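Local atomic coordinates of mandelate racemase/muconate lactonizing protein (Thermobispora bispora, PDB entry 3VC5), a protein that probably catalyses the magnesium-dependent dehydration of D-glucarate to 5-dehydro-4-deoxy-D-glucarate, as a member of the mandelate racemase branch of the enolase superfamily. Residues A[326-330]-A[331-335]; A[242-246]-A[247-251]; A[133-136]-A[137-141]. All blocks are in the same frame, centred on the assembly; numbering follows the deposited sequence.

Contact 1: residues A[326-330]-A[331-335]; sequences TLCAT and FGIEL
The flat ring of Phe331 meets the preceding helical turn at its edge: Leu327 O lies there, in the plane of the ring, 3.2 Å from Phe331 CD2, while the Leu327 and Phe331 side chains cross at a slant, their CD2 atoms 4.0 Å apart. Beyond the turn, the ring stacks with Phe331 of the second subunit and also meets Val300 of both chains, so this helix end is part of the dimer interface. With CG beside the backbone N and anti to the carbonyl carbon (chi1 -71°), the ring leans back along the helix. An alanine here would remove the ring, which would probably leave Leu327 with a gap beside its methyl and the partner Phe331 without its stacking mate.

The backbone closes helix 318-330 with a Schellman motif. Gly332, at a phi of 80°, is the C-prime residue; its N donates to Ala329 O at 3.1 Å, and Ile333 N reaches Cys328 O at 2.9 Å. Both donors come from above the carbonyl planes. Phe331 N still bonds to Leu327 O in the regular way and adds a weak bond to Cys328 O.

Cys328 CB packs on the chain leading into strand 334-337, 3.9 Å from Ile333 CB in the turn and 3.5 Å from Leu335 CD1 in the strand. In the last turn of the helix, Thr330 OG1 reaches back to Thr326 O at 2.8 Å, from the opposite face of that carbonyl's plane to Thr330 N.

The chemistry is thus divided: Leu327 O, Cys328 O and Ala329 O find N-H partners in the turn and Phe331 O is taken by Arg303, while the buried side chains pack largely on apolar neighbours, such as Leu308 and Ile310 of strand 307-310.

Contact 2: residues A[242-246]-A[247-251]; sequences AAWTV and ETSIR
Thr245 is the N-cap of helix 246-255, which follows strand 236-239 in the enolase-type barrel, and its OG1 accepts Thr248 N at 3.1 Å in a nearly straight bond (165°). The threonine reaches the amide because its OG1 sits between the backbone N and the carbonyl carbon (chi1 63°).

The tight side is built round Trp244 and Ser249. Thr245 O is gripped twice, by Ser249 N at 3.0 Å and by Ser249 OG from the other face of the carbonyl plane. The same OG lies in plane at the edge of the Trp244 ring, while Thr248 CG2 stands 4.0 Å above one ring face, offset toward the rim. Pro217 of helix 217-230 packs against both Trp244 and Thr248, and Thr248 OG1 is hydrogen-bonded to Trp441 OXT at the chain's C-terminus.

Glu247 marks the solvent side: it is exposed and runs out extended, touching the cap mainly through CB. Between the two, Val246 and Ile250 lie side by side pointing the same way, Val246 CG1 3.9 Å from Ile250 CD1, and Val246 leans on helix 270-277. The shortest link of the contact is back on the buried side, where Ser249 OG donates to Thr245 O at 2.7 Å.

Contact 3: residues A[133-136]-A[137-141]; sequences AFEV and ACLDI
Helix 123-146, the long helix that packs against the three-stranded antiparallel sheet of the enolase-type N-terminal capping domain, supplies this contact from a fully buried part of its length. Glu135 and Leu139, one turn apart, carry its main side-chain meeting. Leu139 CD1 lies 3.7 Å from each of Glu135 CD, OE1 and OE2, so the methyl rests against the carboxylate as a whole and does not single out one oxygen. The two side chains cross at a slant. Glu135 starts with CG anti to the backbone N (chi1 -174°) and then bends at chi2 (-112°), which swings the carboxylate along the helix toward the leucine. Leu139 CG also sits 3.3 Å from Glu135 O, so the leucine packs on both ends of the glutamate.

Underneath runs the regular ladder of alpha-helical bonds. Cys138 N to Phe134 O, Leu139 N to Glu135 O and Asp140 N to Val136 O are each 2.9 Å, whereas Ala137 N to Ala133 O, at 3.4 Å, is weak.

The buried acids point to other parts of the fold: Glu135 OE1 and OE2 accept Leu318 N and Val319 N at the start of helix 318-330, and Asp140 OD1 and OD2 accept Leu397 N and Leu67 N. Backbone amides thereby satisfy all four carboxylate oxygens. Ala133, Phe134, Ala137 and Ile141 lie against strand 50-60, Phe134 also packs on helices 74-85 and 95-106, and Cys138 meets Leu95 and Ile98 of the latter.

Contacts 1 and 3 meet helix 318-330 at its opposite ends, contact 3 at the start and contact 1 at the close. Their centres are 25 Å apart and their nearest atoms about 13 Å. Contacts 1 and 2 both belong to the barrel, nearest atoms about 17 Å apart, while contacts 2 and 3 lie on opposite sides of the chain's centre, 40 Å between centres. Both barrel contacts lie near, but do not reach, the residues that bind magnesium: side chain to side chain, Trp244 is about 8 Å from Asp239 and about 9 Å from Glu264, and Leu335 about 11 Å from Asn287 and about 10 Å from His338, a predicted proton acceptor. Contact 3 stays away from these residues.

Contact 1: residues A[326-330]-A[331-335]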
ATOM      1  N   THR A 326      -2.519  -2.910  -4.140  1.00 22.56           N
ATOM      2  CA  THR A 326      -1.297  -2.545  -4.890  1.00 22.87           C
ATOM      3  C   THR A 326      -0.370  -3.762  -5.006  1.00 22.33           C
ATOM      4  O   THR A 326       0.231  -4.028  -6.080  1.00 24.48           O
ATOM      5  CB  THR A 326      -0.533  -1.379  -4.159  1.00 23.37           C
ATOM      6  OG1 THR A 326      -1.338  -0.209  -4.248  1.00 28.90           O
ATOM      7  CG2 THR A 326       0.870  -1.117  -4.794  1.00 27.53           C
ATOM      8  N   LEU A 327      -0.287  -4.518  -3.912  1.00 23.17           N
ATOM      9  CA  LEU A 327       0.623  -5.666  -3.868  1.00 22.28           C
ATOM     10  C   LEU A 327       0.127  -6.686  -4.897  1.00 24.22           C
ATOM     11  O   LEU A 327       0.888  -7.153  -5.753  1.00 26.10           O
ATOM     12  CB  LEU A 327       0.648  -6.271  -2.468  1.00 24.45           C
ATOM     13  CG  LEU A 327       1.525  -7.494  -2.212  1.00 26.60           C
ATOM     14  CD1 LEU A 327       1.770  -7.595  -0.714  1.00 29.42           C
ATOM     15  CD2 LEU A 327       0.876  -8.792  -2.785  1.00 25.93           C
ATOM     16  N   CYS A 328      -1.170  -6.972  -4.867  1.00 24.51           N
ATOM     17  CA  CYS A 328      -1.724  -7.943  -5.812  1.00 25.08           C
ATOM     18  C   CYS A 328      -1.504  -7.517  -7.261  1.00 28.13           C
ATOM     19  O   CYS A 328      -1.034  -8.312  -8.081  1.00 28.71           O
ATOM     20  CB  CYS A 328      -3.218  -8.196  -5.540  1.00 26.74           C
ATOM     21  SG  CYS A 328      -3.476  -9.185  -4.039  1.00 28.93           S
ATOM     22  N   ALA A 329      -1.848  -6.274  -7.588  1.00 25.47           N
ATOM     23  CA  ALA A 329      -1.683  -5.781  -8.955  1.00 26.58           C
ATOM     24  C   ALA A 329      -0.242  -5.972  -9.439  1.00 26.60           C
ATOM     25  O   ALA A 329      -0.013  -6.380 -10.587  1.00 27.85           O
ATOM     26  CB  ALA A 329      -2.112  -4.309  -9.069  1.00 27.36           C
ATOM     27  N   THR A 330       0.714  -5.668  -8.566  1.00 25.89           N
ATOM     28  CA  THR A 330       2.152  -5.830  -8.860  1.00 26.76           C
ATOM     29  C   THR A 330       2.491  -7.254  -9.306  1.00 29.19           C
ATOM     30  O   THR A 330       3.301  -7.458 -10.220  1.00 29.40           O
ATOM     31  CB  THR A 330       3.029  -5.400  -7.642  1.00 31.00           C
ATOM     32  OG1 THR A 330       2.744  -4.032  -7.309  1.00 33.27           O
ATOM     33  CG2 THR A 330       4.541  -5.568  -7.946  1.00 28.38           C
ATOM     34  N   PHE A 331       1.862  -8.231  -8.666  1.00 26.22           N
ATOM     35  CA  PHE A 331       2.125  -9.639  -8.953  1.00 25.28           C
ATOM     36  C   PHE A 331       1.163 -10.244  -9.938  1.00 26.65           C
ATOM     37  O   PHE A 331       1.207 -11.440 -10.186  1.00 26.65           O
ATOM     38  CB  PHE A 331       2.174 -10.446  -7.645  1.00 24.92           C
ATOM     39  CG  PHE A 331       3.383 -10.153  -6.818  1.00 24.62           C
ATOM     40  CD1 PHE A 331       4.543 -10.914  -6.949  1.00 26.60           C
ATOM     41  CD2 PHE A 331       3.391  -9.091  -5.927  1.00 31.93           C
ATOM     42  CE1 PHE A 331       5.661 -10.633  -6.185  1.00 27.84           C
ATOM     43  CE2 PHE A 331       4.508  -8.810  -5.164  1.00 31.99           C
ATOM     44  CZ  PHE A 331       5.659  -9.573  -5.294  1.00 28.92           C
ATOM     45  N   GLY A 332       0.305  -9.413 -10.525  1.00 24.93           N
ATOM     46  CA  GLY A 332      -0.631  -9.891 -11.554  1.00 26.88           C
ATOM     47  C   GLY A 332      -1.867 -10.589 -11.001  1.00 25.62           C
ATOM     48  O   GLY A 332      -2.585 -11.277 -11.741  1.00 31.29           O
ATOM     49  N   ILE A 333      -2.125 -10.434  -9.706  1.00 23.73           N
ATOM     50  CA  ILE A 333      -3.316 -11.019  -9.099  1.00 25.48           C
ATOM     51  C   ILE A 333      -4.381  -9.937  -9.127  1.00 24.61           C
ATOM     52  O   ILE A 333      -4.170  -8.841  -8.615  1.00 27.78           O
ATOM     53  CB  ILE A 333      -3.047 -11.450  -7.638  1.00 26.35           C
ATOM     54  CG1 ILE A 333      -2.014 -12.592  -7.628  1.00 25.07           C
ATOM     55  CG2 ILE A 333      -4.346 -11.876  -6.922  1.00 25.40           C
ATOM     56  CD1 ILE A 333      -1.427 -12.898  -6.284  1.00 28.74           C
ATOM     57  N   GLU A 334      -5.495 -10.224  -9.763  1.00 24.88           N
ATOM     58  CA  GLU A 334      -6.579  -9.221  -9.843  1.00 27.88           C
ATOM     59  C   GLU A 334      -7.426  -9.216  -8.578  1.00 27.37           C
ATOM     60  O   GLU A 334      -7.336 -10.139  -7.784  1.00 27.38           O
ATOM     61  CB  GLU A 334      -7.414  -9.448 -11.090  1.00 33.62           C
ATOM     62  CG  GLU A 334      -6.603  -9.187 -12.317  1.00 35.76           C
ATOM     63  CD  GLU A 334      -7.273  -9.647 -13.562  1.00 37.90           C
ATOM     64  OE1 GLU A 334      -8.469 -10.029 -13.508  1.00 39.24           O
ATOM     65  OE2 GLU A 334      -6.588  -9.619 -14.602  1.00 42.66           O
ATOM     66  N   LEU A 335      -8.234  -8.168  -8.392  1.00 26.81           N
ATOM     67  CA  LEU A 335      -9.024  -8.041  -7.173  1.00 24.55           C
ATOM     68  C   LEU A 335     -10.499  -8.035  -7.397  1.00 25.23           C
ATOM     69  O   LEU A 335     -11.007  -7.355  -8.317  1.00 27.56           O
ATOM     70  CB  LEU A 335      -8.663  -6.774  -6.403  1.00 29.73           C
ATOM     71  CG  LEU A 335      -7.996  -6.992  -5.026  1.00 43.11           C
ATOM     72  CD1 LEU A 335      -6.662  -7.638  -5.134  1.00 40.92           C
ATOM     73  CD2 LEU A 335      -7.863  -5.676  -4.259  1.00 49.36           C
TER

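Contact 2: residues A[242-246]-A[247-251]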
ATOM      1  N   ALA A 242     -14.660 -24.610  -1.176  1.00 23.47           N
ATOM      2  CA  ALA A 242     -13.711 -25.712  -0.955  1.00 23.23           C
ATOM      3  C   ALA A 242     -14.384 -27.081  -0.776  1.00 24.30           C
ATOM      4  O   ALA A 242     -13.802 -28.000  -0.185  1.00 26.21           O
ATOM      5  CB  ALA A 242     -12.785 -25.398   0.223  1.00 26.83           C
ATOM      6  N   ALA A 243     -15.617 -27.207  -1.257  1.00 25.34           N
ATOM      7  CA  ALA A 243     -16.373 -28.463  -1.130  1.00 25.15           C
ATOM      8  C   ALA A 243     -15.885 -29.601  -2.038  1.00 25.13           C
ATOM      9  O   ALA A 243     -16.363 -30.720  -1.896  1.00 29.16           O
ATOM     10  CB  ALA A 243     -17.874 -28.216  -1.363  1.00 26.64           C
ATOM     11  N   TRP A 244     -14.955 -29.331  -2.956  1.00 25.82           N
ATOM     12  CA  TRP A 244     -14.601 -30.343  -3.969  1.00 25.94           C
ATOM     13  C   TRP A 244     -13.172 -30.848  -3.809  1.00 26.02           C
ATOM     14  O   TRP A 244     -12.299 -30.116  -3.311  1.00 27.60           O
ATOM     15  CB  TRP A 244     -14.757 -29.816  -5.399  1.00 26.71           C
ATOM     16  CG  TRP A 244     -16.127 -29.272  -5.726  1.00 24.57           C
ATOM     17  CD1 TRP A 244     -17.306 -29.553  -5.085  1.00 28.67           C
ATOM     18  CD2 TRP A 244     -16.453 -28.366  -6.789  1.00 27.10           C
ATOM     19  NE1 TRP A 244     -18.346 -28.848  -5.674  1.00 28.70           N
ATOM     20  CE2 TRP A 244     -17.850 -28.134  -6.735  1.00 27.33           C
ATOM     21  CE3 TRP A 244     -15.704 -27.735  -7.787  1.00 29.65           C
ATOM     22  CZ2 TRP A 244     -18.507 -27.296  -7.651  1.00 30.91           C
ATOM     23  CZ3 TRP A 244     -16.365 -26.897  -8.693  1.00 33.05           C
ATOM     24  CH2 TRP A 244     -17.749 -26.691  -8.614  1.00 32.50           C
ATOM     25  N   THR A 245     -12.935 -32.071  -4.283  1.00 29.11           N
ATOM     26  CA  THR A 245     -11.593 -32.604  -4.410  1.00 29.17           C
ATOM     27  C   THR A 245     -10.903 -31.927  -5.584  1.00 26.58           C
ATOM     28  O   THR A 245     -11.541 -31.252  -6.407  1.00 28.49           O
ATOM     29  CB  THR A 245     -11.628 -34.115  -4.702  1.00 31.48           C
ATOM     30  OG1 THR A 245     -12.268 -34.335  -5.963  1.00 33.13           O
ATOM     31  CG2 THR A 245     -12.381 -34.855  -3.615  1.00 31.55           C
ATOM     32  N   VAL A 246      -9.596 -32.118  -5.685  1.00 28.49           N
ATOM     33  CA  VAL A 246      -8.855 -31.591  -6.815  1.00 27.87           C
ATOM     34  C   VAL A 246      -9.373 -32.180  -8.147  1.00 28.94           C
ATOM     35  O   VAL A 246      -9.634 -31.440  -9.120  1.00 30.32           O
ATOM     36  CB  VAL A 246      -7.344 -31.889  -6.626  1.00 26.18           C
ATOM     37  CG1 VAL A 246      -6.574 -31.659  -7.915  1.00 31.83           C
ATOM     38  CG2 VAL A 246      -6.788 -31.005  -5.481  1.00 27.61           C
ATOM     39  N   GLU A 247      -9.539 -33.491  -8.178  1.00 31.20           N
ATOM     40  CA  GLU A 247     -10.008 -34.197  -9.360  1.00 34.62           C
ATOM     41  C   GLU A 247     -11.344 -33.655  -9.835  1.00 33.66           C
ATOM     42  O   GLU A 247     -11.494 -33.336 -10.963  1.00 32.60           O
ATOM     43  CB  GLU A 247     -10.085 -35.706  -9.074  1.00 38.55           C
ATOM     44  CG  GLU A 247      -9.960 -36.595 -10.327  1.00 63.18           C
ATOM     45  CD  GLU A 247     -10.397 -38.084 -10.162  1.00 74.79           C
ATOM     46  OE1 GLU A 247     -11.034 -38.618 -11.081  1.00 79.01           O
ATOM     47  OE2 GLU A 247     -10.096 -38.721  -9.143  1.00 68.45           O
ATOM     48  N   THR A 248     -12.296 -33.533  -8.931  1.00 31.10           N
ATOM     49  CA  THR A 248     -13.614 -32.997  -9.273  1.00 29.95           C
ATOM     50  C   THR A 248     -13.544 -31.563  -9.762  1.00 29.96           C
ATOM     51  O   THR A 248     -14.242 -31.180 -10.719  1.00 31.53           O
ATOM     52  CB  THR A 248     -14.567 -33.155  -8.075  1.00 30.81           C
ATOM     53  OG1 THR A 248     -14.814 -34.555  -7.891  1.00 34.17           O
ATOM     54  CG2 THR A 248     -15.882 -32.426  -8.290  1.00 34.29           C
ATOM     55  N   SER A 249     -12.728 -30.758  -9.083  1.00 30.07           N
ATOM     56  CA  SER A 249     -12.583 -29.367  -9.468  1.00 28.76           C
ATOM     57  C   SER A 249     -12.106 -29.227 -10.900  1.00 25.92           C
ATOM     58  O   SER A 249     -12.561 -28.340 -11.627  1.00 30.71           O
ATOM     59  CB  SER A 249     -11.602 -28.631  -8.551  1.00 25.80           C
ATOM     60  OG  SER A 249     -12.067 -28.684  -7.216  1.00 28.14           O
ATOM     61  N   ILE A 250     -11.144 -30.063 -11.287  1.00 29.22           N
ATOM     62  CA  ILE A 250     -10.587 -29.977 -12.621  1.00 31.24           C
ATOM     63  C   ILE A 250     -11.654 -30.374 -13.653  1.00 33.68           C
ATOM     64  O   ILE A 250     -11.782 -29.748 -14.718  1.00 33.20           O
ATOM     65  CB  ILE A 250      -9.307 -30.828 -12.757  1.00 28.45           C
ATOM     66  CG1 ILE A 250      -8.176 -30.174 -11.939  1.00 31.92           C
ATOM     67  CG2 ILE A 250      -8.921 -30.944 -14.218  1.00 31.95           C
ATOM     68  CD1 ILE A 250      -6.970 -31.078 -11.741  1.00 30.32           C
ATOM     69  N   ARG A 251     -12.436 -31.397 -13.324  1.00 33.83           N
ATOM     70  CA  ARG A 251     -13.449 -31.889 -14.250  1.00 37.05           C
ATOM     71  C   ARG A 251     -14.495 -30.792 -14.438  1.00 36.87           C
ATOM     72  O   ARG A 251     -14.903 -30.505 -15.561  1.00 39.13           O
ATOM     73  CB  ARG A 251     -14.080 -33.174 -13.702  1.00 42.14           C
ATOM     74  CG  ARG A 251     -15.088 -33.848 -14.622  1.00 50.25           C
ATOM     75  CD  ARG A 251     -15.539 -35.185 -14.053  1.00 55.24           C
ATOM     76  NE  ARG A 251     -16.328 -35.011 -12.832  1.00 59.10           N
ATOM     77  CZ  ARG A 251     -15.936 -35.401 -11.620  1.00 60.92           C
ATOM     78  NH1 ARG A 251     -14.760 -36.001 -11.451  1.00 60.31           N
ATOM     79  NH2 ARG A 251     -16.728 -35.201 -10.573  1.00 61.19           N
TER

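Contact 3: residues A[133-136]-A[137-141]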
ATOM      1  N   ALA A 133     -13.052  -2.191  12.449  1.00 24.01           N
ATOM      2  CA  ALA A 133     -14.247  -1.402  12.837  1.00 28.68           C
ATOM      3  C   ALA A 133     -13.864   0.035  13.251  1.00 27.54           C
ATOM      4  O   ALA A 133     -14.553   1.034  12.920  1.00 29.61           O
ATOM      5  CB  ALA A 133     -14.998  -2.087  13.986  1.00 40.11           C
ATOM      6  N   PHE A 134     -12.758   0.148  13.968  1.00 21.67           N
ATOM      7  CA  PHE A 134     -12.337   1.470  14.410  1.00 22.08           C
ATOM      8  C   PHE A 134     -11.732   2.291  13.266  1.00 23.40           C
ATOM      9  O   PHE A 134     -11.920   3.514  13.189  1.00 21.98           O
ATOM     10  CB  PHE A 134     -11.347   1.298  15.546  1.00 22.69           C
ATOM     11  CG  PHE A 134     -11.892   0.459  16.681  1.00 22.58           C
ATOM     12  CD1 PHE A 134     -13.024   0.869  17.398  1.00 23.65           C
ATOM     13  CD2 PHE A 134     -11.279  -0.734  17.038  1.00 24.35           C
ATOM     14  CE1 PHE A 134     -13.524   0.092  18.447  1.00 23.98           C
ATOM     15  CE2 PHE A 134     -11.775  -1.517  18.066  1.00 28.90           C
ATOM     16  CZ  PHE A 134     -12.890  -1.099  18.786  1.00 22.71           C
ATOM     17  N   GLU A 135     -10.971   1.638  12.385  1.00 22.11           N
ATOM     18  CA  GLU A 135     -10.297   2.367  11.312  1.00 23.00           C
ATOM     19  C   GLU A 135     -11.327   3.030  10.391  1.00 22.38           C
ATOM     20  O   GLU A 135     -11.167   4.184   9.999  1.00 23.34           O
ATOM     21  CB  GLU A 135      -9.369   1.455  10.529  1.00 21.89           C
ATOM     22  CG  GLU A 135      -8.529   2.200   9.484  1.00 23.43           C
ATOM     23  CD  GLU A 135      -8.890   1.870   8.041  1.00 22.47           C
ATOM     24  OE1 GLU A 135     -10.038   1.460   7.758  1.00 23.65           O
ATOM     25  OE2 GLU A 135      -7.996   2.016   7.163  1.00 24.93           O
ATOM     26  N   VAL A 136     -12.347   2.268   9.995  1.00 19.53           N
ATOM     27  CA  VAL A 136     -13.411   2.820   9.154  1.00 21.27           C
ATOM     28  C   VAL A 136     -14.059   4.032   9.831  1.00 22.32           C
ATOM     29  O   VAL A 136     -14.293   5.074   9.167  1.00 21.41           O
ATOM     30  CB  VAL A 136     -14.468   1.720   8.782  1.00 20.65           C
ATOM     31  CG1 VAL A 136     -15.713   2.350   8.121  1.00 22.60           C
ATOM     32  CG2 VAL A 136     -13.814   0.688   7.925  1.00 22.98           C
ATOM     33  N   ALA A 137     -14.331   3.931  11.130  1.00 21.39           N
ATOM     34  CA  ALA A 137     -14.971   5.057  11.883  1.00 22.20           C
ATOM     35  C   ALA A 137     -14.035   6.284  11.935  1.00 22.42           C
ATOM     36  O   ALA A 137     -14.474   7.438  11.789  1.00 22.64           O
ATOM     37  CB  ALA A 137     -15.316   4.613  13.292  1.00 23.12           C
ATOM     38  N   CYS A 138     -12.740   6.042  12.084  1.00 22.16           N
ATOM     39  CA  CYS A 138     -11.761   7.143  12.110  1.00 22.04           C
ATOM     40  C   CYS A 138     -11.688   7.807  10.724  1.00 22.63           C
ATOM     41  O   CYS A 138     -11.553   9.027  10.616  1.00 24.34           O
ATOM     42  CB  CYS A 138     -10.364   6.636  12.561  1.00 22.60           C
ATOM     43  SG  CYS A 138     -10.338   6.314  14.325  1.00 26.52           S
ATOM     44  N   LEU A 139     -11.745   7.018   9.645  1.00 22.29           N
ATOM     45  CA  LEU A 139     -11.747   7.621   8.314  1.00 21.35           C
ATOM     46  C   LEU A 139     -13.032   8.415   8.082  1.00 22.78           C
ATOM     47  O   LEU A 139     -13.005   9.481   7.432  1.00 24.35           O
ATOM     48  CB  LEU A 139     -11.579   6.551   7.217  1.00 21.34           C
ATOM     49  CG  LEU A 139     -10.231   5.810   7.253  1.00 21.14           C
ATOM     50  CD1 LEU A 139     -10.276   4.729   6.143  1.00 24.39           C
ATOM     51  CD2 LEU A 139      -9.091   6.802   6.968  1.00 25.64           C
ATOM     52  N   ASP A 140     -14.156   7.900   8.584  1.00 22.15           N
ATOM     53  CA  ASP A 140     -15.444   8.645   8.483  1.00 24.07           C
ATOM     54  C   ASP A 140     -15.243  10.036   9.109  1.00 23.94           C
ATOM     55  O   ASP A 140     -15.568  11.064   8.502  1.00 26.41           O
ATOM     56  CB  ASP A 140     -16.547   7.812   9.192  1.00 22.53           C
ATOM     57  CG  ASP A 140     -17.963   8.304   8.953  1.00 22.47           C
ATOM     58  OD1 ASP A 140     -18.222   9.109   8.021  1.00 26.43           O
ATOM     59  OD2 ASP A 140     -18.836   7.829   9.734  1.00 26.24           O
ATOM     60  N   ILE A 141     -14.656  10.070  10.299  1.00 22.67           N
ATOM     61  CA  ILE A 141     -14.389  11.331  11.010  1.00 23.19           C
ATOM     62  C   ILE A 141     -13.390  12.227  10.259  1.00 27.61           C
ATOM     63  O   ILE A 141     -13.606  13.443  10.132  1.00 27.17           O
ATOM     64  CB  ILE A 141     -13.904  11.064  12.433  1.00 23.44           C
ATOM     65  CG1 ILE A 141     -15.050  10.485  13.300  1.00 26.82           C
ATOM     66  CG2 ILE A 141     -13.397  12.365  13.082  1.00 24.69           C
ATOM     67  CD1 ILE A 141     -14.561   9.740  14.572  1.00 27.32           C
TER